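Local coordinates for protein beta-n-acetylhexosaminidase (Streptococcus pneumoniae, PDB 4AZI) that hydrolyses terminal beta-linked N-acetylglucosamine residues from glycans, acting as an exo-beta-D-N-acetylglucosaminidase of glycoside hydrolase family 20, at residues Ser14-Arg19 / Ile328-Pro333; Gly47-Arg52 / Lys81-Asp86; Phe227-Tyr232 / Trp255-Ala260. The protein carries 2 engineered substitutions. All blocks are in the same frame, centred on the assembly; numbering follows the deposited sequence.

Contact 1 (Ser14-Arg19 / Ile328-Pro333); sequences SIDAGR and IWADRP. With OAN (O-(2-acetamido-2-deoxy D-glucopyranosylidene) amino-N-phenylcarbamate), chain C.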
loop_
_atom_site.group_PDB
_atom_site.type_symbol
_atom_site.label_atom_id
_atom_site.label_comp_id
_atom_site.label_asym_id
_atom_site.label_seq_id
_atom_site.Cartn_x
_atom_site.Cartn_y
_atom_site.Cartn_z
ATOM N N SER A 14 -4.658 -0.600 -3.951
ATOM C CA SER A 14 -4.228 0.285 -2.862
ATOM C C SER A 14 -5.355 1.240 -2.485
ATOM O O SER A 14 -6.014 1.788 -3.365
ATOM C CB SER A 14 -2.963 1.066 -3.243
ATOM O OG SER A 14 -2.568 1.957 -2.209
ATOM N N ILE A 15 -5.558 1.422 -1.178
ATOM C CA ILE A 15 -6.595 2.306 -0.633
ATOM C C ILE A 15 -5.975 3.286 0.378
ATOM O O ILE A 15 -5.413 2.873 1.402
ATOM C CB ILE A 15 -7.740 1.499 0.050
ATOM C CG1 ILE A 15 -8.488 0.574 -0.941
ATOM C CG2 ILE A 15 -8.687 2.411 0.814
ATOM C CD1 ILE A 15 -9.278 1.258 -2.052
ATOM N N ASP A 16 -6.088 4.578 0.077
ATOM C CA ASP A 16 -5.589 5.657 0.932
ATOM C C ASP A 16 -6.527 5.859 2.129
ATOM O O ASP A 16 -7.363 6.767 2.141
ATOM C CB ASP A 16 -5.439 6.945 0.084
ATOM C CG ASP A 16 -4.790 8.117 0.835
ATOM O OD1 ASP A 16 -4.343 7.974 1.996
ATOM O OD2 ASP A 16 -4.736 9.216 0.238
ATOM N N ALA A 17 -6.391 4.993 3.133
ATOM C CA ALA A 17 -7.148 5.131 4.381
ATOM C C ALA A 17 -6.341 5.925 5.404
ATOM O O ALA A 17 -6.586 5.846 6.610
ATOM C CB ALA A 17 -7.537 3.768 4.932
ATOM N N GLY A 18 -5.354 6.664 4.910
ATOM C CA GLY A 18 -4.558 7.554 5.735
ATOM C C GLY A 18 -5.170 8.938 5.770
ATOM O O GLY A 18 -5.414 9.488 6.844
ATOM N N ARG A 19 -5.425 9.508 4.596
ATOM C CA ARG A 19 -6.046 10.824 4.531
ATOM C C ARG A 19 -7.523 10.752 4.926
ATOM O O ARG A 19 -8.066 11.691 5.524
ATOM C CB ARG A 19 -5.918 11.413 3.124
ATOM C CG ARG A 19 -4.500 11.769 2.713
ATOM C CD ARG A 19 -4.532 12.501 1.380
ATOM N NE ARG A 19 -3.208 12.934 0.923
ATOM C CZ ARG A 19 -2.463 12.285 0.030
ATOM N NH1 ARG A 19 -2.884 11.140 -0.497
ATOM N NH2 ARG A 19 -1.286 12.781 -0.335
ATOM N N ILE A 328 -5.926 3.960 -5.258
ATOM C CA ILE A 328 -7.043 4.864 -4.970
ATOM C C ILE A 328 -6.596 5.874 -3.913
ATOM O O ILE A 328 -6.289 5.496 -2.785
ATOM C CB ILE A 328 -8.290 4.100 -4.462
ATOM C CG1 ILE A 328 -8.667 2.933 -5.395
ATOM C CG2 ILE A 328 -9.480 5.044 -4.293
ATOM C CD1 ILE A 328 -8.813 3.284 -6.874
ATOM N N TRP A 329 -6.537 7.149 -4.281
ATOM C CA TRP A 329 -6.024 8.170 -3.361
ATOM C C TRP A 329 -7.088 9.105 -2.844
ATOM O O TRP A 329 -8.137 9.277 -3.469
ATOM C CB TRP A 329 -4.888 8.955 -4.000
ATOM C CG TRP A 329 -3.705 8.117 -4.441
ATOM C CD1 TRP A 329 -3.435 7.656 -5.726
ATOM C CD2 TRP A 329 -2.575 7.635 -3.619
ATOM N NE1 TRP A 329 -2.258 6.947 -5.758
ATOM C CE2 TRP A 329 -1.697 6.887 -4.527
ATOM C CE3 TRP A 329 -2.231 7.726 -2.271
ATOM C CZ2 TRP A 329 -0.525 6.279 -4.088
ATOM C CZ3 TRP A 329 -1.038 7.109 -1.839
ATOM C CH2 TRP A 329 -0.208 6.407 -2.726
ATOM N N ALA A 330 -6.822 9.721 -1.694
ATOM C CA ALA A 330 -7.798 10.580 -1.046
ATOM C C ALA A 330 -7.360 12.036 -0.858
ATOM O O ALA A 330 -7.721 12.658 0.147
ATOM C CB ALA A 330 -8.217 9.968 0.282
ATOM N N ASP A 331 -6.617 12.581 -1.825
ATOM C CA ASP A 331 -6.068 13.957 -1.751
ATOM C C ASP A 331 -7.029 15.011 -1.190
ATOM O O ASP A 331 -6.634 15.877 -0.414
ATOM C CB ASP A 331 -5.545 14.408 -3.121
ATOM C CG ASP A 331 -4.396 13.542 -3.629
ATOM O OD1 ASP A 331 -4.432 12.303 -3.437
ATOM O OD2 ASP A 331 -3.455 14.099 -4.228
ATOM N N ARG A 332 -8.286 14.945 -1.603
ATOM C CA ARG A 332 -9.332 15.737 -0.977
ATOM C C ARG A 332 -10.237 14.762 -0.223
ATOM O O ARG A 332 -11.145 14.168 -0.806
ATOM C CB ARG A 332 -10.083 16.558 -2.034
ATOM C CG ARG A 332 -9.207 17.614 -2.708
ATOM C CD ARG A 332 -9.814 18.163 -3.996
ATOM N NE ARG A 332 -9.953 17.117 -5.010
ATOM C CZ ARG A 332 -11.115 16.661 -5.480
ATOM N NH1 ARG A 332 -12.272 17.168 -5.054
ATOM N NH2 ARG A 332 -11.118 15.692 -6.385
ATOM N N PRO A 333 -9.965 14.556 1.081
ATOM C CA PRO A 333 -10.643 13.451 1.770
ATOM C C PRO A 333 -12.102 13.736 2.133
ATOM O O PRO A 333 -12.814 12.822 2.562
ATOM C CB PRO A 333 -9.795 13.227 3.029
ATOM C CG PRO A 333 -8.837 14.387 3.116
ATOM C CD PRO A 333 -9.106 15.338 1.989
HETATM C CAH OAN C . 3.609 7.922 -4.123
HETATM C CAG OAN C . 2.446 8.835 -4.537
HETATM O OAN OAN C . 1.694 8.502 -5.442
HETATM N NAI OAN C . 2.346 9.979 -3.857
HETATM C CAB OAN C . 1.300 11.001 -4.074
HETATM C CAC OAN C . 0.036 10.615 -3.304
HETATM O OAJ OAN C . 0.169 11.027 -1.937
HETATM C CAD OAN C . -1.201 11.255 -3.916
HETATM O OAK OAN C . -2.318 10.867 -3.128
HETATM C CAE OAN C . -1.380 10.742 -5.353
HETATM C CAF OAN C . -2.568 11.349 -6.108
HETATM O OAM OAN C . -2.365 12.751 -6.311
HETATM O OAL OAN C . -0.193 10.929 -6.170
HETATM C CAA OAN C . 1.001 11.225 -5.572
HETATM N NAY OAN C . 1.944 11.716 -6.348
HETATM O OAQ OAN C . 1.610 11.891 -7.659
HETATM C CAP OAN C . 2.246 12.934 -8.269
HETATM O OAR OAN C . 2.070 13.136 -9.472
HETATM N NAO OAN C . 3.037 13.694 -7.496
HETATM C CAS OAN C . 3.775 14.732 -7.918
HETATM C CAT OAN C . 5.129 14.752 -7.583
HETATM C CAU OAN C . 5.944 15.807 -7.991
HETATM C CAV OAN C . 5.407 16.852 -8.741
HETATM C CAW OAN C . 4.047 16.843 -9.080
HETATM C CAX OAN C . 3.229 15.787 -8.668
HETATM O O HOH W 1 -3.495 4.412 -2.773
#

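Contact 2 (Gly47-Arg52 / Lys81-Asp86); sequences GNDGLR and KAYYDD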
loop_
_atom_site.group_PDB
_atom_site.type_symbol
_atom_site.label_atom_id
_atom_site.label_comp_id
_atom_site.label_asym_id
_atom_site.label_seq_id
_atom_site.Cartn_x
_atom_site.Cartn_y
_atom_site.Cartn_z
ATOM N N GLY A 47 -1.011 5.252 7.797
ATOM C CA GLY A 47 -0.395 6.553 8.004
ATOM C C GLY A 47 -0.085 7.157 6.648
ATOM O O GLY A 47 0.736 6.616 5.904
ATOM N N ASN A 48 -0.754 8.262 6.329
ATOM C CA ASN A 48 -0.539 9.006 5.081
ATOM C C ASN A 48 -1.242 10.344 5.247
ATOM O O ASN A 48 -2.465 10.464 5.010
ATOM C CB ASN A 48 -1.043 8.218 3.863
ATOM C CG ASN A 48 -0.600 8.814 2.533
ATOM O OD1 ASN A 48 0.600 8.994 2.269
ATOM N ND2 ASN A 48 -1.568 9.088 1.669
ATOM N N ASP A 49 -0.464 11.330 5.706
ATOM C CA ASP A 49 -0.969 12.614 6.221
ATOM C C ASP A 49 -1.673 12.400 7.565
ATOM O O ASP A 49 -1.110 12.690 8.613
ATOM C CB ASP A 49 -1.874 13.336 5.203
ATOM C CG ASP A 49 -1.124 13.744 3.937
ATOM O OD1 ASP A 49 0.025 13.292 3.738
ATOM O OD2 ASP A 49 -1.679 14.535 3.146
ATOM N N GLY A 50 -2.903 11.894 7.532
ATOM C CA GLY A 50 -3.548 11.439 8.758
ATOM C C GLY A 50 -2.961 10.109 9.205
ATOM O O GLY A 50 -2.346 9.383 8.407
ATOM N N LEU A 51 -3.143 9.790 10.481
ATOM C CA LEU A 51 -2.734 8.497 11.018
ATOM C C LEU A 51 -3.947 7.824 11.644
ATOM O O LEU A 51 -4.334 8.143 12.770
ATOM C CB LEU A 51 -1.608 8.670 12.037
ATOM C CG LEU A 51 -1.110 7.390 12.706
ATOM C CD1 LEU A 51 -2.263 6.726 13.426
ATOM C CD2 LEU A 51 -0.481 6.432 11.704
ATOM N N ARG A 52 -4.535 6.891 10.897
ATOM C CA ARG A 52 -5.845 6.328 11.209
ATOM C C ARG A 52 -5.790 4.880 11.691
ATOM O O ARG A 52 -6.620 4.044 11.306
ATOM C CB ARG A 52 -6.782 6.493 10.003
ATOM C CG ARG A 52 -6.844 7.929 9.490
ATOM C CD ARG A 52 -8.045 8.182 8.591
ATOM N NE ARG A 52 -8.106 9.591 8.195
ATOM C CZ ARG A 52 -8.688 10.550 8.913
ATOM N NH1 ARG A 52 -9.282 10.260 10.059
ATOM N NH2 ARG A 52 -8.683 11.803 8.476
ATOM N N LYS A 81 -7.178 14.657 13.488
ATOM C CA LYS A 81 -8.250 15.654 13.360
ATOM C C LYS A 81 -7.751 17.009 12.834
ATOM O O LYS A 81 -8.482 17.696 12.122
ATOM C CB LYS A 81 -8.995 15.823 14.688
ATOM C CG LYS A 81 -9.754 14.578 15.118
ATOM C CD LYS A 81 -10.744 14.871 16.230
ATOM C CE LYS A 81 -11.792 13.770 16.289
ATOM N NZ LYS A 81 -12.687 13.932 17.463
ATOM N N ALA A 82 -6.510 17.374 13.168
ATOM C CA ALA A 82 -5.890 18.620 12.683
ATOM C C ALA A 82 -5.567 18.576 11.192
ATOM O O ALA A 82 -5.544 19.615 10.519
ATOM C CB ALA A 82 -4.631 18.940 13.476
ATOM N N TYR A 83 -5.274 17.382 10.684
ATOM C CA TYR A 83 -5.132 17.223 9.243
ATOM C C TYR A 83 -6.516 17.244 8.591
ATOM O O TYR A 83 -6.765 18.038 7.678
ATOM C CB TYR A 83 -4.336 15.964 8.848
ATOM C CG TYR A 83 -4.576 15.617 7.404
ATOM C CD1 TYR A 83 -4.043 16.410 6.379
ATOM C CD2 TYR A 83 -5.409 14.549 7.058
ATOM C CE1 TYR A 83 -4.306 16.127 5.047
ATOM C CE2 TYR A 83 -5.678 14.257 5.727
ATOM C CZ TYR A 83 -5.122 15.047 4.731
ATOM O OH TYR A 83 -5.393 14.761 3.414
ATOM N N TYR A 84 -7.410 16.372 9.065
ATOM C CA TYR A 84 -8.791 16.319 8.579
ATOM C C TYR A 84 -9.706 15.641 9.594
ATOM O O TYR A 84 -9.547 14.454 9.897
ATOM C CB TYR A 84 -8.887 15.623 7.205
ATOM C CG TYR A 84 -10.307 15.426 6.698
ATOM C CD1 TYR A 84 -11.179 16.510 6.551
ATOM C CD2 TYR A 84 -10.777 14.159 6.364
ATOM C CE1 TYR A 84 -12.482 16.330 6.093
ATOM C CE2 TYR A 84 -12.068 13.972 5.898
ATOM C CZ TYR A 84 -12.913 15.057 5.760
ATOM O OH TYR A 84 -14.191 14.861 5.305
ATOM N N ASP A 85 -10.665 16.404 10.119
ATOM C CA ASP A 85 -11.618 15.876 11.088
ATOM C C ASP A 85 -12.779 15.221 10.359
ATOM O O ASP A 85 -13.878 15.768 10.303
ATOM C CB ASP A 85 -12.119 16.977 12.038
ATOM C CG ASP A 85 -12.773 16.417 13.302
ATOM O OD1 ASP A 85 -13.145 15.221 13.339
ATOM O OD2 ASP A 85 -12.911 17.181 14.278
ATOM N N ASP A 86 -12.516 14.039 9.811
ATOM C CA ASP A 86 -13.506 13.248 9.084
ATOM C C ASP A 86 -14.727 12.926 9.938
ATOM O O ASP A 86 -14.589 12.318 10.999
ATOM C CB ASP A 86 -12.863 11.948 8.595
ATOM C CG ASP A 86 -13.645 11.287 7.479
ATOM O OD1 ASP A 86 -14.890 11.306 7.511
ATOM O OD2 ASP A 86 -13.010 10.735 6.567
HETATM O O HOH W 2 -9.985 12.398 11.729
#

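Contact 3 (Phe227-Tyr232 / Trp255-Ala260); sequences FNDGFY and WGYNLA. With OAN (O-(2-acetamido-2-deoxy D-glucopyranosylidene) amino-N-phenylcarbamate), chain C.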
loop_
_atom_site.group_PDB
_atom_site.type_symbol
_atom_site.label_atom_id
_atom_site.label_comp_id
_atom_site.label_asym_id
_atom_site.label_seq_id
_atom_site.Cartn_x
_atom_site.Cartn_y
_atom_site.Cartn_z
ATOM N N PHE A 227 8.285 3.783 -1.642
ATOM C CA PHE A 227 8.092 4.404 -2.951
ATOM C C PHE A 227 9.447 4.764 -3.543
ATOM O O PHE A 227 10.430 4.898 -2.824
ATOM C CB PHE A 227 7.176 5.623 -2.872
ATOM C CG PHE A 227 5.778 5.292 -2.466
ATOM C CD1 PHE A 227 4.985 4.472 -3.262
ATOM C CD2 PHE A 227 5.261 5.778 -1.277
ATOM C CE1 PHE A 227 3.698 4.147 -2.878
ATOM C CE2 PHE A 227 3.974 5.464 -0.889
ATOM C CZ PHE A 227 3.195 4.641 -1.684
ATOM N N ASN A 228 9.500 4.904 -4.859
ATOM C CA ASN A 228 10.788 5.031 -5.539
ATOM C C ASN A 228 11.490 6.379 -5.385
ATOM O O ASN A 228 12.704 6.444 -5.537
ATOM C CB ASN A 228 10.641 4.685 -7.024
ATOM C CG ASN A 228 9.685 5.608 -7.741
ATOM O OD1 ASN A 228 8.469 5.460 -7.642
ATOM N ND2 ASN A 228 10.234 6.568 -8.476
ATOM N N ASP A 229 10.728 7.431 -5.072
ATOM C CA ASP A 229 11.215 8.833 -5.117
ATOM C C ASP A 229 12.621 9.064 -4.555
ATOM O O ASP A 229 13.481 9.637 -5.224
ATOM C CB ASP A 229 10.269 9.783 -4.364
ATOM C CG ASP A 229 8.821 9.641 -4.783
ATOM O OD1 ASP A 229 8.330 8.503 -4.918
ATOM O OD2 ASP A 229 8.162 10.683 -4.943
ATOM N N GLY A 230 12.844 8.623 -3.320
ATOM C CA GLY A 230 14.038 9.010 -2.592
ATOM C C GLY A 230 15.257 8.182 -2.914
ATOM O O GLY A 230 16.336 8.469 -2.416
ATOM N N PHE A 231 15.095 7.147 -3.734
ATOM C CA PHE A 231 16.169 6.182 -3.973
ATOM C C PHE A 231 17.034 6.538 -5.178
ATOM O O PHE A 231 16.543 6.625 -6.308
ATOM C CB PHE A 231 15.599 4.762 -4.109
ATOM C CG PHE A 231 15.114 4.171 -2.809
ATOM C CD1 PHE A 231 13.899 4.571 -2.252
ATOM C CD2 PHE A 231 15.874 3.217 -2.138
ATOM C CE1 PHE A 231 13.457 4.031 -1.050
ATOM C CE2 PHE A 231 15.435 2.666 -0.941
ATOM C CZ PHE A 231 14.222 3.074 -0.392
ATOM N N TYR A 232 18.324 6.721 -4.924
ATOM C CA TYR A 232 19.297 7.082 -5.952
ATOM C C TYR A 232 18.808 8.217 -6.829
ATOM O O TYR A 232 18.731 8.090 -8.047
ATOM C CB TYR A 232 19.687 5.845 -6.770
ATOM C CG TYR A 232 20.448 4.860 -5.920
ATOM C CD1 TYR A 232 21.832 4.944 -5.807
ATOM C CD2 TYR A 232 19.784 3.871 -5.199
ATOM C CE1 TYR A 232 22.532 4.067 -5.007
ATOM C CE2 TYR A 232 20.480 2.982 -4.403
ATOM C CZ TYR A 232 21.856 3.088 -4.316
ATOM O OH TYR A 232 22.563 2.226 -3.530
ATOM N N TRP A 255 8.926 17.710 -14.368
ATOM C CA TRP A 255 9.932 18.760 -14.574
ATOM C C TRP A 255 10.695 19.049 -13.313
ATOM O O TRP A 255 10.099 19.505 -12.334
ATOM C CB TRP A 255 9.248 20.048 -15.009
ATOM C CG TRP A 255 8.479 19.943 -16.297
ATOM C CD1 TRP A 255 7.180 19.492 -16.475
ATOM C CD2 TRP A 255 8.938 20.326 -17.637
ATOM N NE1 TRP A 255 6.816 19.553 -17.797
ATOM C CE2 TRP A 255 7.827 20.046 -18.546
ATOM C CE3 TRP A 255 10.115 20.847 -18.153
ATOM C CZ2 TRP A 255 7.913 20.290 -19.903
ATOM C CZ3 TRP A 255 10.191 21.081 -19.523
ATOM C CH2 TRP A 255 9.114 20.809 -20.375
ATOM N N GLY A 256 12.003 18.777 -13.299
ATOM C CA GLY A 256 12.816 19.093 -12.111
ATOM C C GLY A 256 12.514 18.279 -10.853
ATOM O O GLY A 256 12.893 18.661 -9.741
ATOM N N TYR A 257 11.784 17.183 -11.009
ATOM C CA TYR A 257 11.636 16.201 -9.944
ATOM C C TYR A 257 12.320 14.980 -10.539
ATOM O O TYR A 257 11.667 14.096 -11.091
ATOM C CB TYR A 257 10.155 15.960 -9.631
ATOM C CG TYR A 257 9.861 15.243 -8.321
ATOM C CD1 TYR A 257 10.135 15.841 -7.091
ATOM C CD2 TYR A 257 9.266 13.977 -8.315
ATOM C CE1 TYR A 257 9.843 15.192 -5.898
ATOM C CE2 TYR A 257 8.974 13.324 -7.125
ATOM C CZ TYR A 257 9.267 13.934 -5.924
ATOM O OH TYR A 257 8.980 13.284 -4.749
ATOM N N ASN A 258 13.653 14.989 -10.466
ATOM C CA ASN A 258 14.524 14.126 -11.276
ATOM C C ASN A 258 14.788 12.729 -10.709
ATOM O O ASN A 258 15.930 12.372 -10.402
ATOM C CB ASN A 258 15.865 14.820 -11.540
ATOM C CG ASN A 258 15.721 16.093 -12.352
ATOM O OD1 ASN A 258 16.518 17.015 -12.209
ATOM N ND2 ASN A 258 14.714 16.145 -13.217
ATOM N N LEU A 259 13.735 11.928 -10.619
ATOM C CA LEU A 259 13.837 10.616 -9.980
ATOM C C LEU A 259 14.727 9.651 -10.755
ATOM O O LEU A 259 14.966 9.836 -11.952
ATOM C CB LEU A 259 12.438 10.026 -9.754
ATOM C CG LEU A 259 11.421 11.043 -9.233
ATOM C CD1 LEU A 259 10.049 10.405 -9.005
ATOM C CD2 LEU A 259 11.959 11.712 -7.967
ATOM N N ALA A 260 15.250 8.647 -10.058
ATOM C CA ALA A 260 15.968 7.560 -10.706
ATOM C C ALA A 260 15.048 6.861 -11.700
ATOM O O ALA A 260 13.836 6.775 -11.489
ATOM C CB ALA A 260 16.499 6.565 -9.680
HETATM C CAH OAN C . 3.609 7.922 -4.123
HETATM C CAG OAN C . 2.446 8.835 -4.537
HETATM O OAN OAN C . 1.694 8.502 -5.442
HETATM N NAI OAN C . 2.346 9.979 -3.857
HETATM C CAB OAN C . 1.300 11.001 -4.074
HETATM C CAC OAN C . 0.036 10.615 -3.304
HETATM O OAJ OAN C . 0.169 11.027 -1.937
HETATM C CAD OAN C . -1.201 11.255 -3.916
HETATM O OAK OAN C . -2.318 10.867 -3.128
HETATM C CAE OAN C . -1.380 10.742 -5.353
HETATM C CAF OAN C . -2.568 11.349 -6.108
HETATM O OAM OAN C . -2.365 12.751 -6.311
HETATM O OAL OAN C . -0.193 10.929 -6.170
HETATM C CAA OAN C . 1.001 11.225 -5.572
HETATM N NAY OAN C . 1.944 11.716 -6.348
HETATM O OAQ OAN C . 1.610 11.891 -7.659
HETATM C CAP OAN C . 2.246 12.934 -8.269
HETATM O OAR OAN C . 2.070 13.136 -9.472
HETATM N NAO OAN C . 3.037 13.694 -7.496
HETATM C CAS OAN C . 3.775 14.732 -7.918
HETATM C CAT OAN C . 5.129 14.752 -7.583
HETATM C CAU OAN C . 5.944 15.807 -7.991
HETATM C CAV OAN C . 5.407 16.852 -8.741
HETATM C CAW OAN C . 4.047 16.843 -9.080
HETATM C CAX OAN C . 3.229 15.787 -8.668
HETATM O O HOH W 3 12.975 6.520 -8.736
HETATM O O HOH W 4 14.637 8.631 -7.307
#

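Contact 1 (Ser14-Arg19 / Ile328-Pro333)
Asp16 and Ala330 meet where the first and last strands of the TIM barrel, 10-16 and 321-329, close the parallel sheet and run out into the sugar pocket. Below them the ladder is regular: Ile328 N gives its hydrogen to Ser14 O, and Asp16 N to Ile328 O at 3.0 Å. Ile15 and Ile328 run alongside each other on the same face of the sheet, with Ile15 CD1 against Ile328 CG1. Past the ladder the carboxylate of Asp16 takes over the joining. Its chi1 of -174° swings the group away from the Asp16 amide and across the strand ends, where OD2 accepts from Ala330 N at 2.9 Å on the anti side. Arg19 NH1 comes to the same oxygen on the syn side and from the opposite face of the carboxylate, a salt bridge of 2.8 Å lying in the guanidinium plane. OD1 closes an Asx motif by accepting from Arg19 N at 3.2 Å. Arg19, extended from CG to NE, runs along the Ala330 carbonyl, while Asp331 sits over one guanidinium face; NH1 and Asp331 OD1, 3.5 Å apart, attract by charge alone. Trp329 presents one ring face to the inhibitor's sugar ring, with CAE offset toward the rim; a water bridging Ile328 O and Ser14 OG, itself also hydrogen-bonded to His43 ND1, lies over the centre of the other. The inhibitor's hydroxyls finish the network: Arg19 NH2 donates to OAJ at 2.8 Å, OAK donates to Asp331 OD1 at 2.6 Å, and OAM to OD2. Acid and base are thus interleaved: Asp16, with Asp49 at NE, probably holds the guanidinium in place and partly offsets its charge, so that NH2 meets OAJ.

Contact 2 (Gly47-Arg52 / Lys81-Asp86)
In the TIM barrel, the loop that leaves the second strand, 41-45, packs here against the C-terminal end of helix 69-83, beside the sugar pocket. The central piece is a CH-pi contact: Asp49 CB stands over the middle of the Tyr83 ring, 3.7 Å from its centroid and 12° off the ring normal. Asp49 CG is anti to its carbonyl carbon, and the carboxylate stands steeply to the ring, 80° between the planes, with OD2 passing 3.6 Å from Tyr83 CE1. Its polar end serves other partners, OD1 accepting from His120, so that Tyr83 backs a residue which in turn holds the ligand-binding Arg19. Gly50 continues the packing along the ring, its N 3.7 Å from Tyr83 CD2.

The second half of the contact is polar. Arg52, extended from CG to NE, brings its guanidinium to the backbone just beyond the helix, its plane turned steeply from the ring of Tyr84. This group also donates to Thr90 O through NH1 and to Arg19 O through NH2, tying together several chain segments by their carbonyls. Across the contact, NH2 donates to Tyr84 O at 3.1 Å with an N-H...O angle of 161°. A water reinforces that bond, accepting from Arg52 NH1 and donating to Tyr84 O, each at 2.8 Å.

Contact 3 (Phe227-Tyr232 / Trp255-Ala260)
Tyr257 and Asp229 join two loops of the TIM barrel, those following strands 223-227 and 246-249, where both border the inhibitor pocket. The tight side lies at the pocket. Tyr257 OH donates to Asp229 OD2 at 2.7 Å, which receives it on its anti lone pair, and the carboxylate is turned 76° from the phenol ring. Trp194 donates to the same hydroxyl and Trp250 to Asp229 OD1, so each polar group has a second partner. A chi1 of -165° sends the Tyr257 ring inward, where one face carries CAU of the inhibitor's phenyl group, offset toward the rim. Phe227 faces the other end of the inhibitor, the acetamide methyl CAH lying over its ring centre.

Away from the pocket the contact is water-mediated. Leu259 lies against the type I turn from Asn228 to Phe231 with CD2 3.8 Å from Asp229 O, while CD1 approaches Asn228 ND2, which also donates to Ser251 O. Ala260 CB still sits close to the carbonyls of Phe231 and Tyr232, but its backbone is linked through water. One molecule accepts from Asn228 ND2 and lies 2.9 Å from Ala260 O, one of several acceptors it could serve; the other accepts from Ala260 N at 2.8 Å and lies 2.6 Å from Asp229 O.

All three contacts are buried, and they illustrate how a TIM barrel builds its site from loops at one end of the strands. Contact 1, about 11 Å from the chain centre, includes paired barrel strands; contacts 2 and 3, at about 17 and 19 Å, lie farther out and lack such ladders. Contacts 1 and 2 touch directly: Asn48 ND2 lies 3.0 Å from Asp16 OD1, a probable hydrogen bond. Contacts 1 and 3 share the inhibitor, and Trp329 packs on Phe227. Their chemistry differs accordingly: a charged network gripping sugar hydroxyls in contact 1, aromatic faces for the acetamide methyl and phenyl groups in contact 3, and, in contact 2, CH-pi packing and a guanidinium-carbonyl bond that probably position the pocket arginine.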